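Lipase aflb (PDB 6IDY) probably hydrolyses the ester bonds of lipids, as a fungal lipase with an alpha/beta-hydrolase core. Local coordinates at residues A[65-68]-A[69-72]; A[72-76]-A[77-81]; A[123-126]-A[127-131]; A[245-248]-A[249-252]. All coordinates share one frame; numbering follows the deposited sequence.

Interaction 1 (A[65-68]-A[69-72])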
loop_
_atom_site.group_PDB
_atom_site.type_symbol
_atom_site.label_atom_id
_atom_site.label_comp_id
_atom_site.label_asym_id
_atom_site.label_seq_id
_atom_site.Cartn_x
_atom_site.Cartn_y
_atom_site.Cartn_z
ATOM N N GLU A 65 19.273 15.001 -5.316
ATOM C CA GLU A 65 18.468 16.223 -5.396
ATOM C C GLU A 65 17.022 15.961 -4.971
ATOM O O GLU A 65 16.430 16.802 -4.299
ATOM C CB GLU A 65 18.508 16.834 -6.800
ATOM C CG GLU A 65 19.787 17.602 -7.076
ATOM C CD GLU A 65 19.664 18.741 -8.066
ATOM O OE1 GLU A 65 18.751 18.703 -8.922
ATOM O OE2 GLU A 65 20.492 19.677 -7.988
ATOM N N ALA A 66 16.470 14.789 -5.340
ATOM C CA ALA A 66 15.118 14.375 -4.976
ATOM C C ALA A 66 15.008 14.221 -3.461
ATOM O O ALA A 66 14.043 14.721 -2.877
ATOM C CB ALA A 66 14.763 13.068 -5.664
ATOM N N PHE A 67 16.015 13.566 -2.823
ATOM C CA PHE A 67 16.066 13.382 -1.373
ATOM C C PHE A 67 16.266 14.697 -0.641
ATOM O O PHE A 67 15.687 14.874 0.432
ATOM C CB PHE A 67 17.126 12.350 -0.960
ATOM C CG PHE A 67 16.668 10.918 -1.080
ATOM C CD1 PHE A 67 15.667 10.417 -0.252
ATOM C CD2 PHE A 67 17.251 10.062 -2.003
ATOM C CE1 PHE A 67 15.247 9.089 -0.361
ATOM C CE2 PHE A 67 16.840 8.728 -2.102
ATOM C CZ PHE A 67 15.838 8.253 -1.284
ATOM N N ASP A 68 17.050 15.635 -1.235
ATOM C CA ASP A 68 17.274 16.973 -0.677
ATOM C C ASP A 68 15.939 17.725 -0.597
ATOM O O ASP A 68 15.674 18.389 0.403
ATOM C CB ASP A 68 18.307 17.765 -1.506
ATOM C CG ASP A 68 19.755 17.310 -1.378
ATOM O OD1 ASP A 68 20.049 16.496 -0.480
ATOM O OD2 ASP A 68 20.589 17.768 -2.173
ATOM N N LYS A 69 15.082 17.573 -1.626
ATOM C CA LYS A 69 13.746 18.173 -1.659
ATOM C C LYS A 69 12.859 17.555 -0.575
ATOM O O LYS A 69 12.146 18.291 0.101
ATOM C CB LYS A 69 13.091 17.989 -3.031
ATOM C CG LYS A 69 13.721 18.828 -4.123
ATOM C CD LYS A 69 13.078 18.535 -5.461
ATOM C CE LYS A 69 13.744 19.290 -6.579
ATOM N NZ LYS A 69 13.475 20.747 -6.480
ATOM N N ILE A 70 12.903 16.212 -0.408
ATOM C CA ILE A 70 12.127 15.503 0.626
ATOM C C ILE A 70 12.570 15.977 2.028
ATOM O O ILE A 70 11.720 16.322 2.849
ATOM C CB ILE A 70 12.176 13.954 0.455
ATOM C CG1 ILE A 70 11.523 13.525 -0.889
ATOM C CG2 ILE A 70 11.504 13.235 1.655
ATOM C CD1 ILE A 70 11.765 12.058 -1.319
ATOM N N GLN A 71 13.900 16.062 2.261
ATOM C CA GLN A 71 14.489 16.525 3.527
ATOM C C GLN A 71 14.141 17.991 3.842
ATOM O O GLN A 71 14.035 18.357 5.013
ATOM C CB GLN A 71 16.001 16.259 3.563
ATOM C CG GLN A 71 16.282 14.754 3.661
ATOM C CD GLN A 71 17.692 14.408 4.041
ATOM O OE1 GLN A 71 18.002 14.197 5.218
ATOM N NE2 GLN A 71 18.569 14.316 3.049
ATOM N N SER A 72 13.892 18.801 2.792
ATOM C CA SER A 72 13.461 20.193 2.907
ATOM C C SER A 72 12.025 20.238 3.469
ATOM O O SER A 72 11.701 21.130 4.255
ATOM C CB SER A 72 13.516 20.879 1.544
ATOM O OG SER A 72 13.001 22.199 1.612
#
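Four successive backbone bonds join 65-68 to 69-72 in the i to i+4 pattern of an alpha-helix, here the amphipathic helix 63-73. The straightest runs from Q71 N to F67 O at 2.8 Å, with 164° at the hydrogen; K69 N to E65 O and I70 N to A66 O follow at 3.1 Å each, and S72 N to D68 O is weak.

Among apolar groups, F67 and I70 lie three residues apart on the buried flank. I70 CD1 approaches the F67 ring obliquely, 4.4 Å from F67 CD1. That flank faces helix 405-412: A66 meets L405 and L409, while F67 and I70 both rest on L408.

The polar side chains behave differently. E65 and K69 form no salt bridge, since E65 OE1 and K69 NZ stay 6.2 Å apart; E65 OE1 accepts from K61 N, and K69 NZ donates to the carbonyls of K58 and V91. A bend at the last torsion of K69 (chi4 -69°) turns the amine out of line with its otherwise extended chain.

Aliphatic carbons lie beside the same carbonyls that take the helix bonds: K69 CG sits 3.4 Å from E65 O, and Q71 CG 3.3 Å from F67 O.

Interaction 2 (A[72-76]-A[77-81])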
loop_
_atom_site.group_PDB
_atom_site.type_symbol
_atom_site.label_atom_id
_atom_site.label_comp_id
_atom_site.label_asym_id
_atom_site.label_seq_id
_atom_site.Cartn_x
_atom_site.Cartn_y
_atom_site.Cartn_z
ATOM N N SER A 72 13.892 18.801 2.792
ATOM C CA SER A 72 13.461 20.193 2.907
ATOM C C SER A 72 12.025 20.238 3.469
ATOM O O SER A 72 11.701 21.130 4.255
ATOM C CB SER A 72 13.516 20.879 1.544
ATOM O OG SER A 72 13.001 22.199 1.612
ATOM N N ILE A 73 11.174 19.265 3.070
ATOM C CA ILE A 73 9.789 19.141 3.544
ATOM C C ILE A 73 9.810 18.747 5.035
ATOM O O ILE A 73 8.985 19.230 5.810
ATOM C CB ILE A 73 8.966 18.128 2.678
ATOM C CG1 ILE A 73 8.891 18.576 1.197
ATOM C CG2 ILE A 73 7.559 17.884 3.259
ATOM C CD1 ILE A 73 8.385 17.491 0.201
ATOM N N PHE A 74 10.779 17.899 5.419
ATOM C CA PHE A 74 10.958 17.377 6.779
ATOM C C PHE A 74 11.769 18.297 7.703
ATOM O O PHE A 74 12.003 17.926 8.858
ATOM C CB PHE A 74 11.597 15.977 6.719
ATOM C CG PHE A 74 10.630 14.839 6.474
ATOM C CD1 PHE A 74 10.036 14.662 5.226
ATOM C CD2 PHE A 74 10.345 13.921 7.476
ATOM C CE1 PHE A 74 9.140 13.611 5.001
ATOM C CE2 PHE A 74 9.465 12.855 7.242
ATOM C CZ PHE A 74 8.864 12.713 6.009
ATOM N N ALA A 75 12.171 19.499 7.214
ATOM C CA ALA A 75 12.983 20.469 7.968
ATOM C C ALA A 75 12.363 20.930 9.292
ATOM O O ALA A 75 13.096 21.157 10.250
ATOM C CB ALA A 75 13.322 21.673 7.096
ATOM N N ASP A 76 11.027 21.070 9.343
ATOM C CA ASP A 76 10.293 21.491 10.542
ATOM C C ASP A 76 9.677 20.298 11.268
ATOM O O ASP A 76 8.882 20.473 12.195
ATOM C CB ASP A 76 9.224 22.543 10.191
ATOM C CG ASP A 76 9.791 23.840 9.653
ATOM O OD1 ASP A 76 10.636 24.455 10.348
ATOM O OD2 ASP A 76 9.389 24.246 8.542
ATOM N N GLY A 77 10.100 19.102 10.874
ATOM C CA GLY A 77 9.658 17.843 11.452
ATOM C C GLY A 77 8.912 16.998 10.449
ATOM O O GLY A 77 8.686 17.433 9.315
ATOM N N THR A 78 8.523 15.782 10.860
ATOM C CA THR A 78 7.756 14.890 9.999
ATOM C C THR A 78 6.375 15.537 9.754
ATOM O O THR A 78 5.657 15.813 10.717
ATOM C CB THR A 78 7.694 13.481 10.594
ATOM O OG1 THR A 78 9.028 12.994 10.736
ATOM C CG2 THR A 78 6.898 12.521 9.732
ATOM N N PRO A 79 6.018 15.853 8.483
ATOM C CA PRO A 79 4.707 16.480 8.228
ATOM C C PRO A 79 3.561 15.467 8.341
ATOM O O PRO A 79 3.807 14.281 8.585
ATOM C CB PRO A 79 4.850 16.960 6.782
ATOM C CG PRO A 79 5.741 15.913 6.146
ATOM C CD PRO A 79 6.743 15.580 7.221
ATOM N N ASP A 80 2.313 15.922 8.155
ATOM C CA ASP A 80 1.180 15.001 8.102
ATOM C C ASP A 80 0.866 14.782 6.612
ATOM O O ASP A 80 1.603 15.304 5.767
ATOM C CB ASP A 80 -0.027 15.514 8.914
ATOM C CG ASP A 80 -0.640 16.844 8.505
ATOM O OD1 ASP A 80 -0.182 17.435 7.498
ATOM O OD2 ASP A 80 -1.587 17.289 9.183
ATOM N N PHE A 81 -0.191 14.021 6.281
ATOM C CA PHE A 81 -0.564 13.733 4.897
ATOM C C PHE A 81 -0.790 14.989 4.051
ATOM O O PHE A 81 -0.216 15.088 2.964
ATOM C CB PHE A 81 -1.785 12.790 4.821
ATOM C CG PHE A 81 -2.392 12.642 3.437
ATOM C CD1 PHE A 81 -1.696 11.996 2.419
ATOM C CD2 PHE A 81 -3.669 13.119 3.166
ATOM C CE1 PHE A 81 -2.264 11.843 1.151
ATOM C CE2 PHE A 81 -4.237 12.962 1.898
ATOM C CZ PHE A 81 -3.530 12.330 0.900
#
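I73, near the end of helix 63-73, sends its CG2 branch to the ring of P79, where I73 CG2 and P79 CG stand 3.9 Å apart. The two side chains cross at about a right angle. Both residues are buried, and both also pack on M84 of helix 81-90.

F74 supplies the main side-chain surface. P79 CD sits over the middle of its ring, 3.6 Å from the centroid and only 6° off the ring normal, a well-centred CH-pi contact. T78 lies alongside the ring and points the same way; T78 OG1 comes within 3.5 Å of F74 CE2 in an oblique approach. F74 CG lies anti to the carbonyl carbon, beside the backbone N (chi1 -83°), which lays the ring over P79 CD and next to T78. F74 is also tied through its backbone: F74 O receives G77 N at 3.0 Å, although the donor stands 66° out of the carbonyl plane. In the reverse direction, F74 CA makes a CA-H...O contact of 3.4 Å with G77 O.

D76 brings the chain to G77, which takes a positive phi, a conformation glycine adopts readily, and this lets the chain turn away after D76.

Beyond it the chain runs on to D80, the N-cap of the next helix, whose OD1 accepts from K83 N. The whole is a tight loop joining helix 63-73 to helix 81-90, closed by an i to i+3 bond, braced by a proline CD in CH-pi contact with an aromatic face, and ending in an N-cap.

Interaction 3 (A[123-126]-A[127-131])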
loop_
_atom_site.group_PDB
_atom_site.type_symbol
_atom_site.label_atom_id
_atom_site.label_comp_id
_atom_site.label_asym_id
_atom_site.label_seq_id
_atom_site.Cartn_x
_atom_site.Cartn_y
_atom_site.Cartn_z
ATOM N N GLN A 123 -10.858 -27.328 -7.507
ATOM C CA GLN A 123 -11.797 -27.222 -6.387
ATOM C C GLN A 123 -12.413 -25.818 -6.314
ATOM O O GLN A 123 -11.730 -24.830 -6.616
ATOM C CB GLN A 123 -11.145 -27.649 -5.053
ATOM C CG GLN A 123 -10.092 -26.678 -4.488
ATOM C CD GLN A 123 -9.411 -27.154 -3.225
ATOM O OE1 GLN A 123 -9.917 -28.002 -2.476
ATOM N NE2 GLN A 123 -8.235 -26.603 -2.957
ATOM N N ALA A 124 -13.713 -25.743 -5.972
ATOM C CA ALA A 124 -14.440 -24.478 -5.867
ATOM C C ALA A 124 -13.792 -23.544 -4.838
ATOM O O ALA A 124 -13.371 -23.987 -3.767
ATOM C CB ALA A 124 -15.896 -24.736 -5.508
ATOM N N ILE A 125 -13.657 -22.268 -5.199
ATOM C CA ILE A 125 -13.086 -21.242 -4.321
ATOM C C ILE A 125 -14.159 -20.208 -3.976
ATOM O O ILE A 125 -13.903 -19.274 -3.223
ATOM C CB ILE A 125 -11.794 -20.607 -4.919
ATOM C CG1 ILE A 125 -12.059 -19.969 -6.307
ATOM C CG2 ILE A 125 -10.638 -21.633 -4.949
ATOM C CD1 ILE A 125 -11.158 -18.904 -6.677
ATOM N N TYR A 126 -15.364 -20.388 -4.532
ATOM C CA TYR A 126 -16.501 -19.500 -4.337
ATOM C C TYR A 126 -17.813 -20.299 -4.424
ATOM O O TYR A 126 -17.952 -21.109 -5.338
ATOM C CB TYR A 126 -16.492 -18.370 -5.389
ATOM C CG TYR A 126 -17.417 -17.219 -5.058
ATOM C CD1 TYR A 126 -18.771 -17.265 -5.393
ATOM C CD2 TYR A 126 -16.939 -16.071 -4.438
ATOM C CE1 TYR A 126 -19.633 -16.221 -5.062
ATOM C CE2 TYR A 126 -17.788 -15.009 -4.126
ATOM C CZ TYR A 126 -19.133 -15.086 -4.449
ATOM O OH TYR A 126 -19.970 -14.042 -4.149
ATOM N N PRO A 127 -18.801 -20.076 -3.521
ATOM C CA PRO A 127 -18.813 -19.095 -2.411
ATOM C C PRO A 127 -17.931 -19.439 -1.204
ATOM O O PRO A 127 -17.574 -18.532 -0.457
ATOM C CB PRO A 127 -20.301 -19.002 -2.049
ATOM C CG PRO A 127 -20.853 -20.354 -2.403
ATOM C CD PRO A 127 -20.089 -20.795 -3.623
ATOM N N VAL A 128 -17.588 -20.724 -1.003
ATOM C CA VAL A 128 -16.788 -21.155 0.152
ATOM C C VAL A 128 -15.725 -22.172 -0.291
ATOM O O VAL A 128 -16.081 -23.292 -0.668
ATOM C CB VAL A 128 -17.677 -21.747 1.300
ATOM C CG1 VAL A 128 -16.840 -22.091 2.528
ATOM C CG2 VAL A 128 -18.833 -20.820 1.684
ATOM N N LYS A 129 -14.426 -21.808 -0.196
ATOM C CA LYS A 129 -13.349 -22.741 -0.548
ATOM C C LYS A 129 -13.284 -23.876 0.485
ATOM O O LYS A 129 -13.257 -25.048 0.112
ATOM C CB LYS A 129 -11.984 -22.034 -0.653
ATOM C CG LYS A 129 -10.903 -22.963 -1.205
ATOM C CD LYS A 129 -9.522 -22.365 -1.146
ATOM C CE LYS A 129 -8.471 -23.345 -1.598
ATOM N NZ LYS A 129 -7.117 -22.730 -1.582
ATOM N N ALA A 130 -13.263 -23.528 1.778
ATOM C CA ALA A 130 -13.189 -24.534 2.826
ATOM C C ALA A 130 -14.062 -24.164 4.010
ATOM O O ALA A 130 -14.180 -22.973 4.304
ATOM C CB ALA A 130 -11.740 -24.719 3.271
ATOM N N PRO A 131 -14.667 -25.148 4.731
ATOM C CA PRO A 131 -15.454 -24.792 5.928
ATOM C C PRO A 131 -14.606 -23.986 6.911
ATOM O O PRO A 131 -13.434 -24.304 7.128
ATOM C CB PRO A 131 -15.861 -26.156 6.509
ATOM C CG PRO A 131 -15.761 -27.107 5.361
ATOM C CD PRO A 131 -14.612 -26.615 4.543
#
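Y126 and P127 meet at about a right angle, with P127 CA over one face of the phenol ring. The CA lies 3.8 Å from the centroid and 26° off the normal, a CH-pi contact displaced from the ring centre; P127 CB adds an apolar touch at 4.1 Å from Y126 CD1. The peptide bond between them is cis, the arrangement that folds proline back onto a preceding aromatic ring. Y126 CG is anti to the backbone N, beside the carbonyl carbon (chi1 -165°), which brings the ring against P127 CA, and the hydroxyl donates to V138 O.

K129 reaches back along the other limb of the turn. Its chain is fully extended, and its methylenes slant across I125, where CG2 of I125 lies 4.0 Å from both CG and CD of K129. Farther out, K129 CE passes 3.5 Å from Q123 NE2, but Q123 is poorly ordered and this end is less certain. On the backbone side K129 CA directs its hydrogen to A124 O, 3.5 Å away with 164° at the hydrogen.

The chain thus doubles back in the long loop between helices 96-103 and 140-145, with I125 CA and K129 CA only 4.1 Å apart. I125 packs on Y214 and Y218 of helix 205-223, and K129 NZ bonds N217 OD1 there. The two limbs are joined by CH-pi, aliphatic and CA-H...O contacts rather than by conventional hydrogen bonds, so the turn relies on these, on the cis proline and on ties to the neighbouring helix.

Interaction 4 (A[245-248]-A[249-252]). With SO4 (sulfate ion), chain E.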
loop_
_atom_site.group_PDB
_atom_site.type_symbol
_atom_site.label_atom_id
_atom_site.label_comp_id
_atom_site.label_asym_id
_atom_site.label_seq_id
_atom_site.Cartn_x
_atom_site.Cartn_y
_atom_site.Cartn_z
ATOM N N TYR A 245 -9.891 -14.329 8.643
ATOM C CA TYR A 245 -11.262 -14.762 8.410
ATOM C C TYR A 245 -11.457 -15.696 7.214
ATOM O O TYR A 245 -12.533 -16.272 7.091
ATOM C CB TYR A 245 -12.188 -13.548 8.355
ATOM C CG TYR A 245 -12.190 -12.820 9.683
ATOM C CD1 TYR A 245 -12.774 -13.389 10.812
ATOM C CD2 TYR A 245 -11.514 -11.615 9.837
ATOM C CE1 TYR A 245 -12.746 -12.743 12.046
ATOM C CE2 TYR A 245 -11.482 -10.956 11.064
ATOM C CZ TYR A 245 -12.096 -11.526 12.168
ATOM O OH TYR A 245 -12.063 -10.879 13.377
ATOM N N TRP A 246 -10.437 -15.903 6.370
ATOM C CA TRP A 246 -10.547 -16.901 5.294
ATOM C C TRP A 246 -9.359 -17.833 5.531
ATOM O O TRP A 246 -8.347 -17.694 4.838
ATOM C CB TRP A 246 -10.515 -16.269 3.882
ATOM C CG TRP A 246 -11.824 -15.712 3.402
ATOM C CD1 TRP A 246 -12.653 -16.258 2.465
ATOM C CD2 TRP A 246 -12.409 -14.453 3.773
ATOM N NE1 TRP A 246 -13.736 -15.433 2.251
ATOM C CE2 TRP A 246 -13.609 -14.316 3.040
ATOM C CE3 TRP A 246 -12.045 -13.434 4.672
ATOM C CZ2 TRP A 246 -14.445 -13.201 3.175
ATOM C CZ3 TRP A 246 -12.882 -12.336 4.815
ATOM C CH2 TRP A 246 -14.063 -12.224 4.069
ATOM N N PRO A 247 -9.412 -18.726 6.564
ATOM C CA PRO A 247 -8.241 -19.577 6.871
ATOM C C PRO A 247 -7.682 -20.401 5.714
ATOM O O PRO A 247 -6.503 -20.753 5.757
ATOM C CB PRO A 247 -8.734 -20.474 8.013
ATOM C CG PRO A 247 -9.848 -19.732 8.626
ATOM C CD PRO A 247 -10.517 -18.998 7.509
ATOM N N SER A 248 -8.499 -20.700 4.677
ATOM C CA SER A 248 -8.025 -21.463 3.516
ATOM C C SER A 248 -6.871 -20.735 2.805
ATOM O O SER A 248 -5.986 -21.386 2.255
ATOM C CB SER A 248 -9.167 -21.723 2.540
ATOM O OG SER A 248 -9.688 -20.501 2.042
ATOM N N THR A 249 -6.856 -19.388 2.864
ATOM C CA THR A 249 -5.809 -18.559 2.256
ATOM C C THR A 249 -4.448 -18.773 2.916
ATOM O O THR A 249 -3.428 -18.702 2.229
ATOM C CB THR A 249 -6.187 -17.073 2.260
ATOM O OG1 THR A 249 -6.222 -16.594 3.604
ATOM C CG2 THR A 249 -7.501 -16.787 1.522
ATOM N N ARG A 250 -4.432 -19.040 4.241
ATOM C CA ARG A 250 -3.202 -19.252 5.018
ATOM C C ARG A 250 -2.344 -20.404 4.476
ATOM O O ARG A 250 -1.116 -20.315 4.527
ATOM C CB ARG A 250 -3.503 -19.513 6.507
ATOM C CG ARG A 250 -4.422 -18.507 7.195
ATOM C CD ARG A 250 -4.673 -18.961 8.623
ATOM N NE ARG A 250 -5.810 -18.285 9.249
ATOM C CZ ARG A 250 -6.274 -18.570 10.461
ATOM N NH1 ARG A 250 -5.692 -19.507 11.199
ATOM N NH2 ARG A 250 -7.310 -17.902 10.954
ATOM N N LYS A 251 -2.990 -21.483 3.984
ATOM C CA LYS A 251 -2.308 -22.677 3.460
ATOM C C LYS A 251 -1.596 -22.437 2.134
ATOM O O LYS A 251 -0.699 -23.202 1.785
ATOM C CB LYS A 251 -3.294 -23.853 3.292
ATOM C CG LYS A 251 -3.913 -24.345 4.598
ATOM C CD LYS A 251 -4.890 -25.490 4.372
ATOM C CE LYS A 251 -5.407 -26.034 5.681
ATOM N NZ LYS A 251 -6.276 -27.226 5.487
ATOM N N VAL A 252 -2.003 -21.404 1.380
ATOM C CA VAL A 252 -1.424 -21.164 0.059
ATOM C C VAL A 252 -0.540 -19.895 0.003
ATOM O O VAL A 252 -0.046 -19.555 -1.074
ATOM C CB VAL A 252 -2.495 -21.195 -1.073
ATOM C CG1 VAL A 252 -3.188 -22.556 -1.137
ATOM C CG2 VAL A 252 -3.518 -20.076 -0.922
HETATM S S SO4 E . -6.276 -19.452 14.707
HETATM O O1 SO4 E . -5.854 -20.498 13.774
HETATM O O2 SO4 E . -7.259 -20.015 15.641
HETATM O O3 SO4 E . -5.122 -18.969 15.440
HETATM O O4 SO4 E . -6.883 -18.354 13.966
#
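W246 O takes two hydrogen bonds from T249. The hydroxyl donates from OG1 at 2.7 Å, nearly in line with the carbonyl bond, while T249 N donates at 3.0 Å from 38° out of the carbonyl plane. A chi1 of 67° sets OG1 between the backbone N and the carbonyl carbon, turning it back toward W246 O; the CG2 methyl meanwhile packs 3.9 Å from W246 CB. A second turn bond, R250 N to P247 O, is 3.1 Å long and bent (135°), and K251 N to S248 O is weak.

These i to i+3 bonds form a short helical turn where the chain leaves helix 235-245 and heads for strand 253-259, a helix-to-strand connection in the alpha/beta-hydrolase core. W246 fills the inner side against Y136 and helix 205-223, and the buried S248 OG is satisfied by D133 and N217.

On the outer side R250 lies along P247, pointing the same way. P247 CB sits 3.8 Å above one guanidinium face, offset toward its rim. Carbonyls of L243 and K244, near the end of helix 235-245, accept from R250 NE and NH2 and fix the rotation of the group. In a sulfate probably from the crystallisation liquor, O1 lies in plane at the guanidinium edge: R250 NH1 donates to O1 at 2.8 Å and weakly to O4, R250 NH2 donates to O4 at 3.1 Å, and R337 NE binds the same ion.

Overall arrangement
The four contacts form two pairs on opposite sides of the chain's centre. Interactions 1 and 2 share S72 and follow one another along helix 63-73, passing from regular i to i+4 bonding to a turn closed by one backbone bond and an aromatic-proline CH-pi contact. Interactions 3 and 4 are separate in sequence but touch: K129 CD lies 3.7 Å from S248 OG, and both pack against helix 205-223. Interaction 3 is at the surface, whereas the other three are partly buried. Polar chemistry is richest in interaction 4, with a doubly gripped carbonyl and a bound sulfate. The centres of interactions 1 and 3 are about 49 Å apart.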